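Side-chain contacts in chorismate synthase (Aquifex aeolicus, PDB 1Q1L), which probably converts 5-enolpyruvylshikimate-3-phosphate to chorismate by an anti-1,4-elimination of phosphate that depends on reduced FMN: residues Leu22-Glu27 with Val146-Val151; Glu38-Glu43 with Ala64-Gly69; Leu9-Ala14 with Leu367-Ala372; Val151-Leu156 with Ile161-Phe166. One frame throughout, in Å; residues are numbered along the deposited sequence.

Contact 1: Leu22-Glu27 with Val146-Val151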
loop_
_atom_site.group_PDB
_atom_site.type_symbol
_atom_site.label_atom_id
_atom_site.label_comp_id
_atom_site.label_asym_id
_atom_site.label_seq_id
_atom_site.Cartn_x
_atom_site.Cartn_y
_atom_site.Cartn_z
ATOM N N LEU A 22 -1.322 -16.692 -19.182
ATOM C CA LEU A 22 -1.318 -16.033 -17.880
ATOM C C LEU A 22 -0.032 -15.235 -17.752
ATOM O O LEU A 22 1.039 -15.710 -18.127
ATOM C CB LEU A 22 -1.387 -17.071 -16.761
ATOM C CG LEU A 22 -2.507 -18.108 -16.881
ATOM C CD1 LEU A 22 -2.377 -19.123 -15.755
ATOM C CD2 LEU A 22 -3.860 -17.421 -16.842
ATOM N N THR A 23 -0.142 -14.017 -17.231
ATOM C CA THR A 23 1.031 -13.172 -17.062
ATOM C C THR A 23 1.212 -12.783 -15.601
ATOM O O THR A 23 0.243 -12.554 -14.883
ATOM C CB THR A 23 0.915 -11.884 -17.906
ATOM O OG1 THR A 23 0.595 -12.229 -19.257
ATOM C CG2 THR A 23 2.238 -11.117 -17.908
ATOM N N ALA A 24 2.464 -12.709 -15.168
ATOM C CA ALA A 24 2.770 -12.328 -13.800
ATOM C C ALA A 24 4.038 -11.510 -13.768
ATOM O O ALA A 24 4.963 -11.753 -14.543
ATOM C CB ALA A 24 2.948 -13.568 -12.927
ATOM N N ILE A 25 4.059 -10.522 -12.881
ATOM C CA ILE A 25 5.231 -9.689 -12.684
ATOM C C ILE A 25 5.472 -9.678 -11.186
ATOM O O ILE A 25 4.587 -9.320 -10.406
ATOM C CB ILE A 25 5.026 -8.232 -13.178
ATOM C CG1 ILE A 25 4.832 -8.214 -14.700
ATOM C CG2 ILE A 25 6.245 -7.396 -12.805
ATOM C CD1 ILE A 25 4.627 -6.828 -15.305
ATOM N N LEU A 26 6.673 -10.093 -10.800
ATOM C CA LEU A 26 7.097 -10.160 -9.408
ATOM C C LEU A 26 8.252 -9.195 -9.210
ATOM O O LEU A 26 9.228 -9.237 -9.951
ATOM C CB LEU A 26 7.577 -11.578 -9.068
ATOM C CG LEU A 26 8.298 -11.719 -7.723
ATOM C CD1 LEU A 26 7.359 -11.311 -6.599
ATOM C CD2 LEU A 26 8.775 -13.147 -7.529
ATOM N N GLU A 27 8.150 -8.341 -8.199
ATOM C CA GLU A 27 9.201 -7.374 -7.930
ATOM C C GLU A 27 9.679 -7.441 -6.486
ATOM O O GLU A 27 8.877 -7.586 -5.567
ATOM C CB GLU A 27 8.695 -5.961 -8.222
ATOM C CG GLU A 27 9.761 -4.894 -8.080
ATOM C CD GLU A 27 9.209 -3.491 -8.243
ATOM O OE1 GLU A 27 8.596 -2.978 -7.286
ATOM O OE2 GLU A 27 9.384 -2.903 -9.333
ATOM N N VAL A 146 1.375 -20.061 -8.562
ATOM C CA VAL A 146 2.394 -21.081 -8.344
ATOM C C VAL A 146 3.727 -20.663 -8.965
ATOM O O VAL A 146 4.790 -20.952 -8.419
ATOM C CB VAL A 146 1.928 -22.452 -8.914
ATOM C CG1 VAL A 146 3.076 -23.451 -8.918
ATOM C CG2 VAL A 146 0.782 -22.994 -8.066
ATOM N N ALA A 147 3.673 -19.971 -10.097
ATOM C CA ALA A 147 4.898 -19.514 -10.760
ATOM C C ALA A 147 5.607 -18.465 -9.894
ATOM O O ALA A 147 6.828 -18.510 -9.714
ATOM C CB ALA A 147 4.564 -18.933 -12.145
ATOM N N VAL A 148 4.846 -17.507 -9.372
ATOM C CA VAL A 148 5.425 -16.481 -8.509
ATOM C C VAL A 148 5.974 -17.166 -7.262
ATOM O O VAL A 148 7.065 -16.836 -6.780
ATOM C CB VAL A 148 4.367 -15.426 -8.094
ATOM C CG1 VAL A 148 4.903 -14.553 -6.958
ATOM C CG2 VAL A 148 4.005 -14.548 -9.299
ATOM N N GLY A 149 5.210 -18.131 -6.751
ATOM C CA GLY A 149 5.630 -18.863 -5.570
ATOM C C GLY A 149 6.883 -19.688 -5.797
ATOM O O GLY A 149 7.703 -19.852 -4.889
ATOM N N ALA A 150 7.045 -20.213 -7.007
ATOM C CA ALA A 150 8.228 -21.011 -7.326
ATOM C C ALA A 150 9.477 -20.159 -7.161
ATOM O O ALA A 150 10.516 -20.637 -6.700
ATOM C CB ALA A 150 8.139 -21.548 -8.766
ATOM N N VAL A 151 9.382 -18.887 -7.538
ATOM C CA VAL A 151 10.525 -17.988 -7.410
ATOM C C VAL A 151 10.810 -17.744 -5.930
ATOM O O VAL A 151 11.960 -17.763 -5.490
ATOM C CB VAL A 151 10.250 -16.626 -8.119
ATOM C CG1 VAL A 151 11.452 -15.704 -7.981
ATOM C CG2 VAL A 151 9.947 -16.868 -9.592
#
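Leu26 pushes its forked end into the hollow between Val148 and Val151, two bumps one turn apart on the helix. Its CG lies anti to the backbone N (chi1 169°), which carries the two methyls outward from the strand to the helix. Leu26 and Val151 reach toward each other tip to tip, Leu26 CD2 lying 3.7 Å from Val151 CG1 and almost as near Val151 CB. CD1 slants across Val148 instead, with Leu26 CD1 and Val148 CG1 4.1 Å apart. The second methyl of Val148 turns back along the strand and settles over the small side chain of Ala24, Val148 CG2 lying 3.9 Å from Ala24 CB. The large leucine and the small alanine, two residues apart on one face of the strand, thus give Val148 a shoulder on one side and a dip on the other. Phe11 touches both Leu26 and Val148, extending the apolar patch onto the adjacent strand. The segment axes cross at -30° with a closest approach of 9.1 Å. Such interlocking, entirely apolar and buried, is that of a helix laid along a face of an antiparallel sheet, here within the beta-alpha-beta sandwich of chorismate synthase.

Contact 2: Glu38-Glu43 with Ala64-Gly69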
loop_
_atom_site.group_PDB
_atom_site.type_symbol
_atom_site.label_atom_id
_atom_site.label_comp_id
_atom_site.label_asym_id
_atom_site.label_seq_id
_atom_site.Cartn_x
_atom_site.Cartn_y
_atom_site.Cartn_z
ATOM N N GLU A 38 13.109 -24.057 -15.546
ATOM C CA GLU A 38 12.857 -25.432 -15.109
ATOM C C GLU A 38 12.359 -25.489 -13.667
ATOM O O GLU A 38 11.459 -26.261 -13.350
ATOM C CB GLU A 38 14.118 -26.287 -15.262
ATOM C CG GLU A 38 14.043 -27.663 -14.588
ATOM C CD GLU A 38 12.723 -28.387 -14.833
ATOM O OE1 GLU A 38 12.244 -28.402 -15.989
ATOM O OE2 GLU A 38 12.167 -28.952 -13.867
ATOM N N GLU A 39 12.952 -24.676 -12.796
ATOM C CA GLU A 39 12.535 -24.634 -11.398
ATOM C C GLU A 39 11.078 -24.189 -11.325
ATOM O O GLU A 39 10.292 -24.707 -10.528
ATOM C CB GLU A 39 13.409 -23.658 -10.614
ATOM C CG GLU A 39 14.814 -24.161 -10.352
ATOM C CD GLU A 39 15.746 -23.069 -9.867
ATOM O OE1 GLU A 39 16.576 -23.355 -8.977
ATOM O OE2 GLU A 39 15.658 -21.932 -10.385
ATOM N N ILE A 40 10.719 -23.228 -12.165
ATOM C CA ILE A 40 9.356 -22.725 -12.185
ATOM C C ILE A 40 8.440 -23.779 -12.790
ATOM O O ILE A 40 7.382 -24.085 -12.237
ATOM C CB ILE A 40 9.256 -21.419 -12.997
ATOM C CG1 ILE A 40 10.120 -20.340 -12.328
ATOM C CG2 ILE A 40 7.801 -20.976 -13.097
ATOM C CD1 ILE A 40 10.083 -18.983 -13.022
ATOM N N ASN A 41 8.857 -24.343 -13.919
ATOM C CA ASN A 41 8.067 -25.367 -14.584
ATOM C C ASN A 41 7.823 -26.567 -13.672
ATOM O O ASN A 41 6.745 -27.158 -13.687
ATOM C CB ASN A 41 8.762 -25.824 -15.871
ATOM C CG ASN A 41 8.908 -24.701 -16.884
ATOM O OD1 ASN A 41 8.088 -23.783 -16.933
ATOM N ND2 ASN A 41 9.944 -24.779 -17.712
ATOM N N HIS A 42 8.817 -26.927 -12.871
ATOM C CA HIS A 42 8.643 -28.060 -11.972
ATOM C C HIS A 42 7.420 -27.863 -11.075
ATOM O O HIS A 42 6.643 -28.792 -10.864
ATOM C CB HIS A 42 9.869 -28.265 -11.092
ATOM C CG HIS A 42 9.780 -29.487 -10.232
ATOM N ND1 HIS A 42 10.358 -29.568 -8.984
ATOM C CD2 HIS A 42 9.167 -30.677 -10.439
ATOM C CE1 HIS A 42 10.104 -30.754 -8.459
ATOM N NE2 HIS A 42 9.384 -31.444 -9.321
ATOM N N GLU A 43 7.250 -26.653 -10.544
ATOM C CA GLU A 43 6.107 -26.378 -9.678
ATOM C C GLU A 43 4.809 -26.379 -10.485
ATOM O O GLU A 43 3.778 -26.863 -10.017
ATOM C CB GLU A 43 6.275 -25.035 -8.959
ATOM C CG GLU A 43 7.402 -24.999 -7.941
ATOM C CD GLU A 43 7.254 -26.047 -6.849
ATOM O OE1 GLU A 43 6.114 -26.294 -6.405
ATOM O OE2 GLU A 43 8.282 -26.616 -6.421
ATOM N N ALA A 64 6.446 -21.960 -18.123
ATOM C CA ALA A 64 6.544 -20.523 -17.986
ATOM C C ALA A 64 7.764 -20.025 -18.737
ATOM O O ALA A 64 8.807 -20.678 -18.755
ATOM C CB ALA A 64 6.651 -20.145 -16.519
ATOM N N GLU A 65 7.620 -18.877 -19.383
ATOM C CA GLU A 65 8.733 -18.281 -20.093
ATOM C C GLU A 65 9.110 -17.040 -19.309
ATOM O O GLU A 65 8.246 -16.243 -18.962
ATOM C CB GLU A 65 8.338 -17.894 -21.526
ATOM C CG GLU A 65 9.295 -16.877 -22.151
ATOM C CD GLU A 65 9.116 -16.699 -23.650
ATOM O OE1 GLU A 65 7.962 -16.626 -24.126
ATOM O OE2 GLU A 65 10.142 -16.613 -24.352
ATOM N N ILE A 66 10.392 -16.890 -19.003
ATOM C CA ILE A 66 10.839 -15.713 -18.274
ATOM C C ILE A 66 11.036 -14.606 -19.299
ATOM O O ILE A 66 11.805 -14.760 -20.247
ATOM C CB ILE A 66 12.158 -15.980 -17.531
ATOM C CG1 ILE A 66 11.935 -17.043 -16.447
ATOM C CG2 ILE A 66 12.686 -14.682 -16.923
ATOM C CD1 ILE A 66 13.172 -17.362 -15.613
ATOM N N LEU A 67 10.335 -13.494 -19.108
ATOM C CA LEU A 67 10.410 -12.365 -20.031
ATOM C C LEU A 67 11.382 -11.264 -19.608
ATOM O O LEU A 67 11.714 -10.386 -20.406
ATOM C CB LEU A 67 9.020 -11.753 -20.207
ATOM C CG LEU A 67 7.895 -12.679 -20.672
ATOM C CD1 LEU A 67 6.578 -11.916 -20.632
ATOM C CD2 LEU A 67 8.180 -13.196 -22.077
ATOM N N SER A 68 11.824 -11.297 -18.358
ATOM C CA SER A 68 12.740 -10.280 -17.868
ATOM C C SER A 68 13.178 -10.579 -16.451
ATOM O O SER A 68 12.659 -11.496 -15.816
ATOM C CB SER A 68 12.065 -8.908 -17.876
ATOM O OG SER A 68 11.104 -8.815 -16.834
ATOM N N GLY A 69 14.136 -9.792 -15.968
ATOM C CA GLY A 69 14.627 -9.941 -14.610
ATOM C C GLY A 69 15.709 -10.975 -14.389
ATOM O O GLY A 69 16.232 -11.093 -13.284
#
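Ala64 meets the helix twice, through its backbone N-H and through its methyl. The N-H is taken by the side-chain carbonyl of Asn41: Ala64 N lies 2.7 Å from Asn41 OD1, and the bond is nearly straight, 170° at the hydrogen. The donor comes in tilted by 15° from the plane of the amide, roughly ahead of the C=O. Asn41 can reach it because its CG is swung beside the backbone N (chi1 -62°), carrying the amide past the flank of the helix. Beside this bond the Ala64 methyl sits against the branch methyl of Ile40, with Ala64 CB and Ile40 CG2 3.7 Å apart. Were Asn41 an alanine, the N-H of Ala64 would probably lose its acceptor, and this end of the strand would be freer to shift on the helix. Next along the strand, Glu65 points away from the helix and forms a salt bridge with Lys20 of the second subunit. Ile66 returns to it, its CD1 lying 4.3 Å from Ile40 CD1, a looser touch between chain ends. The N-H of Ile66 is accepted by Glu37, one helical turn before Asn41, and side chains of the helix thus take alternate N-H groups along the strand. Helix 37-48 accordingly lies against the strand that is outermost within this chain in the four-stranded sheet, whose Glu65 and Leu67 pair with Phe83 and Ala81 of strand 80-85, while Ile40 also packs on Leu82 of that strand and on Ala147 and Val151 of helix 142-157.

Contact 3: Leu9-Ala14 with Leu367-Ala372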
loop_
_atom_site.group_PDB
_atom_site.type_symbol
_atom_site.label_atom_id
_atom_site.label_comp_id
_atom_site.label_asym_id
_atom_site.label_seq_id
_atom_site.Cartn_x
_atom_site.Cartn_y
_atom_site.Cartn_z
ATOM N N LEU A 9 7.648 -7.587 -0.936
ATOM C CA LEU A 9 7.504 -8.027 -2.317
ATOM C C LEU A 9 6.239 -7.444 -2.916
ATOM O O LEU A 9 5.346 -7.000 -2.191
ATOM C CB LEU A 9 7.422 -9.552 -2.400
ATOM C CG LEU A 9 8.650 -10.371 -2.013
ATOM C CD1 LEU A 9 8.276 -11.840 -2.047
ATOM C CD2 LEU A 9 9.809 -10.067 -2.959
ATOM N N ARG A 10 6.171 -7.446 -4.242
ATOM C CA ARG A 10 5.006 -6.930 -4.950
ATOM C C ARG A 10 4.845 -7.805 -6.181
ATOM O O ARG A 10 5.832 -8.196 -6.807
ATOM C CB ARG A 10 5.229 -5.490 -5.432
ATOM C CG ARG A 10 6.008 -4.593 -4.493
ATOM C CD ARG A 10 6.553 -3.374 -5.245
ATOM N NE ARG A 10 5.517 -2.393 -5.544
ATOM C CZ ARG A 10 5.729 -1.246 -6.189
ATOM N NH1 ARG A 10 6.941 -0.926 -6.621
ATOM N NH2 ARG A 10 4.727 -0.399 -6.372
ATOM N N PHE A 11 3.609 -8.129 -6.521
ATOM C CA PHE A 11 3.385 -8.911 -7.712
ATOM C C PHE A 11 1.958 -8.760 -8.179
ATOM O O PHE A 11 1.070 -8.417 -7.404
ATOM C CB PHE A 11 3.768 -10.392 -7.481
ATOM C CG PHE A 11 2.721 -11.219 -6.770
ATOM C CD1 PHE A 11 1.679 -11.804 -7.478
ATOM C CD2 PHE A 11 2.810 -11.451 -5.401
ATOM C CE1 PHE A 11 0.737 -12.615 -6.835
ATOM C CE2 PHE A 11 1.875 -12.259 -4.745
ATOM C CZ PHE A 11 0.838 -12.843 -5.464
ATOM N N LEU A 12 1.759 -8.957 -9.474
ATOM C CA LEU A 12 0.438 -8.891 -10.067
ATOM C C LEU A 12 0.368 -10.038 -11.047
ATOM O O LEU A 12 1.386 -10.416 -11.626
ATOM C CB LEU A 12 0.229 -7.577 -10.819
ATOM C CG LEU A 12 0.042 -6.321 -9.975
ATOM C CD1 LEU A 12 -0.024 -5.103 -10.896
ATOM C CD2 LEU A 12 -1.235 -6.450 -9.133
ATOM N N THR A 13 -0.820 -10.613 -11.203
ATOM C CA THR A 13 -1.019 -11.698 -12.157
ATOM C C THR A 13 -2.196 -11.279 -13.025
ATOM O O THR A 13 -2.989 -10.422 -12.629
ATOM C CB THR A 13 -1.377 -13.038 -11.473
ATOM O OG1 THR A 13 -2.676 -12.940 -10.876
ATOM C CG2 THR A 13 -0.354 -13.387 -10.408
ATOM N N ALA A 14 -2.306 -11.887 -14.203
ATOM C CA ALA A 14 -3.386 -11.571 -15.129
ATOM C C ALA A 14 -3.566 -12.706 -16.123
ATOM O O ALA A 14 -2.691 -13.561 -16.262
ATOM C CB ALA A 14 -3.072 -10.278 -15.880
ATOM N N LEU A 367 2.274 -19.874 0.839
ATOM C CA LEU A 367 3.082 -19.820 2.044
ATOM C C LEU A 367 4.494 -19.321 1.730
ATOM O O LEU A 367 5.078 -18.583 2.512
ATOM C CB LEU A 367 3.167 -21.197 2.706
ATOM C CG LEU A 367 4.018 -21.192 3.982
ATOM C CD1 LEU A 367 3.417 -20.197 4.984
ATOM C CD2 LEU A 367 4.070 -22.600 4.592
ATOM N N ALA A 368 5.043 -19.736 0.591
ATOM C CA ALA A 368 6.382 -19.311 0.206
ATOM C C ALA A 368 6.411 -17.804 -0.075
ATOM O O ALA A 368 7.396 -17.126 0.213
ATOM C CB ALA A 368 6.847 -20.090 -1.030
ATOM N N ILE A 369 5.325 -17.285 -0.630
ATOM C CA ILE A 369 5.245 -15.859 -0.932
ATOM C C ILE A 369 5.197 -15.046 0.360
ATOM O O ILE A 369 5.912 -14.053 0.512
ATOM C CB ILE A 369 4.003 -15.556 -1.791
ATOM C CG1 ILE A 369 4.177 -16.198 -3.177
ATOM C CG2 ILE A 369 3.817 -14.033 -1.950
ATOM C CD1 ILE A 369 2.977 -16.044 -4.081
ATOM N N VAL A 370 4.363 -15.482 1.296
ATOM C CA VAL A 370 4.227 -14.795 2.573
ATOM C C VAL A 370 5.538 -14.818 3.341
ATOM O O VAL A 370 5.978 -13.797 3.878
ATOM C CB VAL A 370 3.115 -15.447 3.441
ATOM C CG1 VAL A 370 3.051 -14.784 4.818
ATOM C CG2 VAL A 370 1.774 -15.294 2.750
ATOM N N LEU A 371 6.180 -15.982 3.379
ATOM C CA LEU A 371 7.424 -16.111 4.115
ATOM C C LEU A 371 8.576 -15.361 3.475
ATOM O O LEU A 371 9.385 -14.762 4.187
ATOM C CB LEU A 371 7.785 -17.586 4.301
ATOM C CG LEU A 371 6.771 -18.364 5.156
ATOM C CD1 LEU A 371 7.294 -19.769 5.426
ATOM C CD2 LEU A 371 6.546 -17.641 6.483
ATOM N N ALA A 372 8.660 -15.394 2.146
ATOM C CA ALA A 372 9.728 -14.685 1.446
ATOM C C ALA A 372 9.543 -13.197 1.717
ATOM O O ALA A 372 10.505 -12.471 1.976
ATOM C CB ALA A 372 9.664 -14.963 -0.066
#
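Phe11 carries its ring between the backbone N and the carbonyl carbon (chi1 81°), a rotamer that turns it off the strand toward Ile369. Ile369 answers from the opposite direction with both its branches: CG2 stands anti to its own backbone N, whereas CG1, swung beside that N (chi1 -67°), brings CD1 alongside. The two methyls grip one corner of the ring. Phe11 CE2 is 3.8 Å from Ile369 CG2, and Ile369 CD1 lies near the CE2–CZ bond of the ring, 4.0 Å from Phe11 CE2 and 4.1 Å from Phe11 CZ. The CG2 methyl approaches the ring obliquely, while Thr13 CG2 of the strand itself lies at the ring edge, in its plane.

Leu9, just ahead of the strand, makes a second touch one turn further along the helix. Leu9 CD1 rests 4.0 Å from Ala372 CB and lies close to the carbonyl oxygen of Ile369. Its backbone N is hydrogen-bonded to Asp373 OD1, on the next helical residue, which adds a polar tie to an otherwise apolar contact.

Beyond the pair, Phe11 meets Trp248 of the fourth subunit with the two ring planes almost parallel, placing this side of the strand close to a subunit interface. Helix 142-157 fills in beside helix 356-379, with Val148 touching Ile369 and Phe155 touching Ala372, and the far flank of the latter helix meets helix 252-261 and strand 229-236 through Leu367 and Val370.

Contact 4: Val151-Leu156 with Ile161-Phe166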
loop_
_atom_site.group_PDB
_atom_site.type_symbol
_atom_site.label_atom_id
_atom_site.label_comp_id
_atom_site.label_asym_id
_atom_site.label_seq_id
_atom_site.Cartn_x
_atom_site.Cartn_y
_atom_site.Cartn_z
ATOM N N VAL A 151 9.382 -18.887 -7.538
ATOM C CA VAL A 151 10.525 -17.988 -7.410
ATOM C C VAL A 151 10.810 -17.744 -5.930
ATOM O O VAL A 151 11.960 -17.763 -5.490
ATOM C CB VAL A 151 10.250 -16.626 -8.119
ATOM C CG1 VAL A 151 11.452 -15.704 -7.981
ATOM C CG2 VAL A 151 9.947 -16.868 -9.592
ATOM N N CYS A 152 9.754 -17.527 -5.158
ATOM C CA CYS A 152 9.910 -17.279 -3.732
ATOM C C CYS A 152 10.495 -18.491 -3.019
ATOM O O CYS A 152 11.288 -18.345 -2.089
ATOM C CB CYS A 152 8.567 -16.883 -3.129
ATOM S SG CYS A 152 7.952 -15.333 -3.829
ATOM N N LYS A 153 10.116 -19.687 -3.458
ATOM C CA LYS A 153 10.660 -20.904 -2.857
ATOM C C LYS A 153 12.160 -20.967 -3.117
ATOM O O LYS A 153 12.938 -21.290 -2.224
ATOM C CB LYS A 153 10.015 -22.155 -3.449
ATOM C CG LYS A 153 8.613 -22.463 -2.967
ATOM C CD LYS A 153 8.196 -23.844 -3.461
ATOM C CE LYS A 153 6.801 -24.217 -2.998
ATOM N NZ LYS A 153 6.412 -25.567 -3.493
ATOM N N LYS A 154 12.572 -20.678 -4.349
ATOM C CA LYS A 154 13.996 -20.708 -4.672
ATOM C C LYS A 154 14.725 -19.740 -3.748
ATOM O O LYS A 154 15.775 -20.060 -3.185
ATOM C CB LYS A 154 14.232 -20.316 -6.133
ATOM C CG LYS A 154 15.694 -20.431 -6.559
ATOM C CD LYS A 154 16.235 -21.838 -6.276
ATOM C CE LYS A 154 17.744 -21.923 -6.496
ATOM N NZ LYS A 154 18.121 -21.648 -7.910
ATOM N N PHE A 155 14.157 -18.552 -3.586
ATOM C CA PHE A 155 14.745 -17.543 -2.709
ATOM C C PHE A 155 14.903 -18.079 -1.278
ATOM O O PHE A 155 15.968 -17.962 -0.671
ATOM C CB PHE A 155 13.864 -16.286 -2.698
ATOM C CG PHE A 155 14.271 -15.274 -1.663
ATOM C CD1 PHE A 155 15.471 -14.575 -1.781
ATOM C CD2 PHE A 155 13.469 -15.051 -0.545
ATOM C CE1 PHE A 155 15.868 -13.670 -0.795
ATOM C CE2 PHE A 155 13.855 -14.151 0.443
ATOM C CZ PHE A 155 15.059 -13.458 0.321
ATOM N N LEU A 156 13.839 -18.676 -0.752
ATOM C CA LEU A 156 13.834 -19.214 0.609
ATOM C C LEU A 156 14.813 -20.357 0.834
ATOM O O LEU A 156 15.392 -20.488 1.916
ATOM C CB LEU A 156 12.436 -19.705 0.980
ATOM C CG LEU A 156 11.349 -18.667 1.233
ATOM C CD1 LEU A 156 10.020 -19.378 1.455
ATOM C CD2 LEU A 156 11.719 -17.819 2.440
ATOM N N ILE A 161 15.461 -22.675 4.087
ATOM C CA ILE A 161 14.036 -22.745 4.406
ATOM C C ILE A 161 13.319 -23.625 3.381
ATOM O O ILE A 161 13.332 -23.354 2.180
ATOM C CB ILE A 161 13.412 -21.321 4.463
ATOM C CG1 ILE A 161 13.963 -20.573 5.690
ATOM C CG2 ILE A 161 11.892 -21.404 4.507
ATOM C CD1 ILE A 161 13.572 -19.106 5.774
ATOM N N LYS A 162 12.703 -24.694 3.874
ATOM C CA LYS A 162 11.960 -25.684 2.978
ATOM C C LYS A 162 10.345 -25.632 3.212
ATOM O O LYS A 162 9.829 -25.600 4.418
ATOM C CB LYS A 162 12.554 -27.274 3.229
ATOM C CG LYS A 162 14.373 -27.438 3.049
ATOM C CD LYS A 162 14.973 -29.107 3.561
ATOM C CE LYS A 162 16.816 -29.180 3.642
ATOM N NZ LYS A 162 17.487 -27.979 4.667
ATOM N N ILE A 163 9.607 -25.633 2.110
ATOM C CA ILE A 163 8.167 -25.597 2.174
ATOM C C ILE A 163 7.648 -26.875 1.534
ATOM O O ILE A 163 8.180 -27.335 0.526
ATOM C CB ILE A 163 7.633 -24.339 1.461
ATOM C CG1 ILE A 163 8.015 -23.109 2.302
ATOM C CG2 ILE A 163 6.149 -24.454 1.242
ATOM C CD1 ILE A 163 7.428 -21.814 1.838
ATOM N N GLY A 164 6.629 -27.466 2.145
ATOM C CA GLY A 164 6.069 -28.688 1.609
ATOM C C GLY A 164 4.656 -28.840 2.096
ATOM O O GLY A 164 4.175 -27.995 2.854
ATOM N N SER A 165 3.995 -29.919 1.681
ATOM C CA SER A 165 2.619 -30.163 2.084
ATOM C C SER A 165 2.185 -31.586 1.753
ATOM O O SER A 165 2.941 -32.374 1.186
ATOM C CB SER A 165 1.683 -29.183 1.374
ATOM O OG SER A 165 1.665 -29.430 -0.021
ATOM N N PHE A 166 0.950 -31.903 2.113
ATOM C CA PHE A 166 0.390 -33.223 1.849
ATOM C C PHE A 166 -1.076 -33.224 2.225
ATOM O O PHE A 166 -1.492 -32.492 3.122
ATOM C CB PHE A 166 1.156 -34.299 2.635
ATOM C CG PHE A 166 1.372 -33.958 4.078
ATOM C CD1 PHE A 166 0.352 -34.120 5.008
ATOM C CD2 PHE A 166 2.588 -33.435 4.501
ATOM C CE1 PHE A 166 0.544 -33.761 6.341
ATOM C CE2 PHE A 166 2.788 -33.070 5.829
ATOM C CZ PHE A 166 1.766 -33.235 6.747
HETATM O O HOH W 1 12.099 -23.003 -0.115
HETATM O O HOH W 2 8.705 -27.121 -2.068
#
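The backbones of Leu156 and Ile161 meet where the chain turns from helix to strand, Ile161 N donating to Leu156 O over 3.1 Å; the bond is bent, and the donor stands 39° out of the carbonyl plane. Leu156 O also lies 3.3 Å from Ile161 CB, a close fit at the turn. Next to it, the isobutyl group of Leu156 crosses both isoleucines at a slant. Leu156 CB lies 4.0 Å from Ile161 CG2, and both leucine methyls come almost as near that carbon, while Leu156 CD1 reaches on to Ile163 CD1 at 3.6 Å. This tight helix-to-strand connection sets the end of helix 142-157 beside strand 162-170 of the five-stranded antiparallel sheet, part of the beta-alpha-beta sandwich. With Leu156 cut back to an alanine, a gap is likely to open beside Ile161, and the end of Ile163 to lose this neighbour. Two waters span the more polar flank. One donates to both Lys153 O and Ile161 O, and another accepts from Lys153 NZ while donating to Ile163 O at 2.7 Å. The extended chain of Lys153 passes by Ile163, with Lys153 CE 4.3 Å from Ile163 CG2, and its ammonium group makes salt bridges with Glu364 and Glu43.

Contacts 1, 2 and 3 all reach the same four-stranded sheet, and contact 1 lies between the others, its centre 8 Å from that of contact 2 and 7 Å from that of contact 3. Strands 10-14 and 21-27 are neighbours, tied also by a salt bridge of 2.7 Å between Arg10 NH1 and Glu27 OE1. Contact 4 shares helix 142-157 and Val151 with contact 1, and joins that helix to the five-stranded sheet; Ala368 CB of contact 3 sits 3.5 Å from Lys153 CG. The side chains of Phe11 and Ala24 are about 8 and 9 Å from that of Arg136, a predicted FMN-binding residue, which Thr13 touches by a hydrogen bond.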